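Local coordinates for protein aminoglycoside N(3)-acetyltransferase (PDB 6NP3) that transfers an acetyl group from acetyl-CoA to the 3-amino group of 2-deoxystreptamine antibiotics such as gentamicin, probably conferring resistance to them, at residues Q11-L15 with A237-G242; G20-P25 with T53-F59. All coordinates share one frame; numbering follows the deposited sequence. Where two conformers were deposited one is given.

Contact 1: residues Q11-L15 with A237-G242; sequences QLRDL and AQGPVG
Gln-11 meets the far end of the strand with its whole side chain. CB and CG pass over the carbonyl oxygen of Pro-240, and the carboxamide then lies against the backbone of Gly-242. Its OE1 accepts the N-H of Gly-242 at 2.8 Å, a bond bent to 152° at the hydrogen, with the donor tilted 33° from the carbonyl plane. On the other side of the amide, NE2 reaches Gly-242 O only weakly, at 3.5 Å. The OE1 bond, helped by the weak one, favours this orientation of the amide. The main chain of Gln-11 takes part as well: a water donates to its O and to Pro-240 O, bridging helix and strand. The next residue, Leu-12, brings CD2 to 3.9 Å from Val-241 CG2, and also packs on Leu-158 of strand 156-160 and on Leu-46 and Ala-49 of helix 39-50. Leu-15 has CG anti to the backbone N (chi1 -168°), and its CD1 lies against the peptide between Gln-238 and Gly-239, 3.4 Å from Gly-239 N. CD2 faces Val-241 CG2 more loosely, and the methyl of Ala-237 comes up to Leu-15 O. Helix and strand run antiparallel, with axes 7.8 Å apart. This is an N-terminal helix packed along the edge strand of a mixed sheet, with leucines turned inward and a glutamine amide gripping the turn that leads into strand 244-250.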
# COMPACT_ATOMS: atom_id res chain seq x y z
N GLN A 11 21.33 1.01 -8.99
CA GLN A 11 20.51 -0.19 -9.17
C GLN A 11 19.07 0.14 -9.54
O GLN A 11 18.46 -0.54 -10.38
CB GLN A 11 20.53 -1.03 -7.90
CG GLN A 11 21.82 -1.77 -7.64
CD GLN A 11 21.82 -2.44 -6.30
OE1 GLN A 11 21.31 -1.90 -5.34
NE2 GLN A 11 22.38 -3.64 -6.23
N LEU A 12 18.48 1.16 -8.91
CA LEU A 12 17.12 1.56 -9.24
C LEU A 12 17.03 2.07 -10.66
O LEU A 12 16.08 1.76 -11.39
CB LEU A 12 16.65 2.60 -8.23
CG LEU A 12 16.39 2.07 -6.82
CD1 LEU A 12 16.31 3.19 -5.80
CD2 LEU A 12 15.12 1.25 -6.80
N ARG A 13 18.05 2.82 -11.10
CA ARG A 13 18.07 3.27 -12.49
C ARG A 13 18.16 2.07 -13.43
O ARG A 13 17.48 2.03 -14.46
CB ARG A 13 19.25 4.22 -12.70
CG ARG A 13 19.10 5.57 -12.00
CD ARG A 13 18.67 6.64 -13.00
NE ARG A 13 18.44 7.96 -12.40
CZ ARG A 13 17.32 8.31 -11.78
NH1 ARG A 13 16.32 7.44 -11.67
NH2 ARG A 13 17.20 9.53 -11.28
N ASP A 14 19.02 1.10 -13.09
CA ASP A 14 19.15 -0.08 -13.95
C ASP A 14 17.82 -0.80 -14.07
O ASP A 14 17.51 -1.36 -15.13
CB ASP A 14 20.14 -1.08 -13.37
CG ASP A 14 21.57 -0.66 -13.49
OD1 ASP A 14 21.86 0.23 -14.30
OD2 ASP A 14 22.40 -1.25 -12.77
N LEU A 15 17.02 -0.82 -13.01
CA LEU A 15 15.75 -1.51 -13.02
C LEU A 15 14.69 -0.77 -13.82
O LEU A 15 13.68 -1.36 -14.21
CB LEU A 15 15.29 -1.64 -11.58
CG LEU A 15 14.12 -2.57 -11.31
CD1 LEU A 15 14.51 -4.01 -11.59
CD2 LEU A 15 13.66 -2.40 -9.88
N ALA A 237 10.73 -5.68 -15.79
CA ALA A 237 12.13 -5.51 -15.45
C ALA A 237 12.41 -6.12 -14.08
O ALA A 237 11.69 -5.86 -13.11
CB ALA A 237 12.51 -4.03 -15.44
N GLN A 238 13.48 -6.92 -14.02
CA GLN A 238 13.91 -7.60 -12.81
C GLN A 238 15.38 -7.30 -12.61
O GLN A 238 16.15 -7.17 -13.57
CB GLN A 238 13.71 -9.10 -12.95
CG GLN A 238 12.23 -9.50 -13.15
CD GLN A 238 12.06 -10.80 -13.90
OE1 GLN A 238 12.51 -11.85 -13.46
NE2 GLN A 238 11.41 -10.73 -15.05
N GLY A 239 15.78 -7.20 -11.36
CA GLY A 239 17.15 -6.94 -11.02
C GLY A 239 17.32 -6.68 -9.55
O GLY A 239 16.33 -6.59 -8.81
N PRO A 240 18.57 -6.53 -9.09
CA PRO A 240 18.81 -6.39 -7.65
C PRO A 240 18.60 -4.96 -7.20
O PRO A 240 18.92 -4.00 -7.91
CB PRO A 240 20.30 -6.76 -7.52
CG PRO A 240 20.88 -6.35 -8.83
CD PRO A 240 19.82 -6.70 -9.85
N VAL A 241 18.10 -4.81 -5.97
CA VAL A 241 18.20 -3.57 -5.21
C VAL A 241 18.75 -3.99 -3.85
O VAL A 241 18.14 -4.82 -3.17
CB VAL A 241 16.84 -2.87 -5.06
CG1 VAL A 241 16.97 -1.66 -4.18
CG2 VAL A 241 16.31 -2.48 -6.43
N GLY A 242 19.94 -3.51 -3.52
CA GLY A 242 20.70 -4.15 -2.47
C GLY A 242 20.88 -5.61 -2.83
O GLY A 242 21.19 -5.96 -3.97
O HOH W 1 19.04 -3.28 -10.50

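Contact 2: residues G20-P25 with T53-F59; sequences GDMVMP and TGNILAF
Met-22 and Asn-55 are paired in parallel strands, and their side chains cross on the same face of the sheet. The methionine leaves with CG anti to its N (chi1 166°) and then bends at chi2 (76°) and chi3 (-92°), which folds the thioether back over the neighbouring strand. SD lies 3.8 Å from Asn-55 CB, and CE continues to 3.7 Å from Leu-57 CB, with Phe-150 packed against both Met-22 and Leu-57. Met-24 does the reverse, its chain fully extended, and carries CE alongside Phe-59 CB, 3.8 Å away. On the opposite face the side chains of Pro-25 and Ile-56 cross at about a right angle, CD against CG2, near helix 39-50. Beneath these side chains Asn-55 N donates to Asp-21 O, Val-23 N to Asn-55 O and Leu-57 N to Val-23 O at 3.0 Å. Proline has no N-H to offer, and Pro-25 CD instead sits 3.2 Å from Leu-57 O. A water bridges Pro-25 O and Phe-59 N, and another joins Gly-20 O to Asn-55 ND2. Asn-55 OD1 accepts from the backbone N of Asp-127, which binds magnesium in a crystal structure of this enzyme, while Phe-59 stacks on Phe-98 near the bound gentamicin. Leu-57 O, buried without a hydrogen-bond partner, receives C-H contacts, among them Met-24 CA at 3.1 Å; the proline thus ends the regular pairing beside the substrate pocket.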
# COMPACT_ATOMS: atom_id res chain seq x y z
N GLY A 20 11.11 11.66 -12.29
CA GLY A 20 9.74 12.00 -12.54
C GLY A 20 8.75 10.89 -12.29
O GLY A 20 7.54 11.13 -12.35
N ASP A 21 9.21 9.67 -12.04
CA ASP A 21 8.29 8.56 -11.88
C ASP A 21 7.47 8.69 -10.59
O ASP A 21 7.87 9.33 -9.62
CB ASP A 21 9.06 7.23 -11.83
CG ASP A 21 9.50 6.71 -13.19
OD1 ASP A 21 9.17 7.30 -14.23
OD2 ASP A 21 10.16 5.64 -13.20
N MET A 22 6.34 7.98 -10.61
CA MET A 22 5.41 7.82 -9.49
C MET A 22 5.57 6.36 -9.06
O MET A 22 5.15 5.45 -9.80
CB MET A 22 4.00 8.06 -10.03
CG MET A 22 2.85 7.61 -9.13
SD MET A 22 2.48 8.64 -7.73
CE MET A 22 3.50 7.89 -6.46
N VAL A 23 6.17 6.12 -7.89
CA VAL A 23 6.56 4.77 -7.47
C VAL A 23 5.92 4.42 -6.13
O VAL A 23 5.96 5.21 -5.18
CB VAL A 23 8.09 4.64 -7.38
CG1 VAL A 23 8.52 3.32 -6.79
CG2 VAL A 23 8.70 4.86 -8.74
N MET A 24 5.37 3.20 -6.05
CA MET A 24 4.84 2.64 -4.81
C MET A 24 5.71 1.45 -4.44
O MET A 24 5.66 0.41 -5.12
CB MET A 24 3.39 2.19 -4.99
CG MET A 24 2.78 1.61 -3.74
SD MET A 24 1.01 1.47 -3.89
CE MET A 24 0.60 1.08 -2.21
N PRO A 25 6.50 1.55 -3.38
CA PRO A 25 7.39 0.45 -3.02
C PRO A 25 6.76 -0.53 -2.04
O PRO A 25 5.96 -0.17 -1.17
CB PRO A 25 8.58 1.17 -2.36
CG PRO A 25 7.91 2.32 -1.65
CD PRO A 25 6.77 2.76 -2.58
N THR A 53 10.86 15.96 -9.27
CA THR A 53 9.51 15.96 -9.82
C THR A 53 8.82 14.62 -9.63
O THR A 53 7.66 14.49 -10.01
CB THR A 53 9.51 16.29 -11.32
OG1 THR A 53 10.12 15.20 -12.03
CG2 THR A 53 10.28 17.55 -11.62
N GLY A 54 9.50 13.62 -9.09
CA GLY A 54 8.87 12.33 -8.89
C GLY A 54 8.08 12.26 -7.59
O GLY A 54 8.08 13.19 -6.78
N ASN A 55 7.41 11.13 -7.40
CA ASN A 55 6.58 10.94 -6.22
C ASN A 55 6.74 9.50 -5.73
O ASN A 55 6.94 8.57 -6.51
CB ASN A 55 5.09 11.19 -6.51
CG ASN A 55 4.80 12.61 -6.92
OD1 ASN A 55 4.60 13.49 -6.09
ND2 ASN A 55 4.78 12.84 -8.22
N ILE A 56 6.58 9.34 -4.42
CA ILE A 56 6.52 8.04 -3.76
C ILE A 56 5.20 7.96 -3.01
O ILE A 56 4.81 8.92 -2.33
CB ILE A 56 7.67 7.90 -2.73
CG1 ILE A 56 9.01 7.99 -3.45
CG2 ILE A 56 7.55 6.62 -1.90
CD1 ILE A 56 10.23 8.07 -2.60
N LEU A 57 4.51 6.83 -3.14
CA LEU A 57 3.29 6.54 -2.39
C LEU A 57 3.50 5.21 -1.68
O LEU A 57 3.95 4.25 -2.30
CB LEU A 57 2.11 6.40 -3.35
CG LEU A 57 0.75 6.07 -2.73
CD1 LEU A 57 0.31 7.23 -1.91
CD2 LEU A 57 -0.28 5.74 -3.77
N ALA A 58 3.19 5.16 -0.39
CA ALA A 58 3.36 3.92 0.35
C ALA A 58 2.11 3.63 1.16
O ALA A 58 1.51 4.54 1.72
CB ALA A 58 4.57 3.99 1.29
N PHE A 59 1.75 2.36 1.23
CA PHE A 59 0.66 1.91 2.11
C PHE A 59 1.23 1.68 3.51
O PHE A 59 1.89 0.67 3.76
CB PHE A 59 0.02 0.66 1.52
CG PHE A 59 -0.95 -0.01 2.45
CD1 PHE A 59 -1.82 0.71 3.22
CD2 PHE A 59 -0.99 -1.39 2.52
CE1 PHE A 59 -2.71 0.05 4.07
CE2 PHE A 59 -1.86 -2.02 3.37
CZ PHE A 59 -2.72 -1.32 4.12
O HOH W 2 5.09 11.57 -10.90
O HOH W 3 3.45 0.48 0.01

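From the N terminus the chain runs through helix 5-15, which carries the first half of contact 1, and, after a short connection, enters strand 22-27, the first half of contact 2. Helix 39-50 then brings it back to strand 55-59, so contact 2 closes a short parallel beta-alpha-beta loop. Contact 1 waits until strand 237-241, more than 220 residues after the helix, and its long loop encloses the whole of contact 2. The two do not touch: their nearest atoms are about 7 Å apart. Both belong to one mixed sheet, contact 2 joining two inner strands and contact 1 setting the first helix against an outermost strand, with strands 156-160 and 244-250 between.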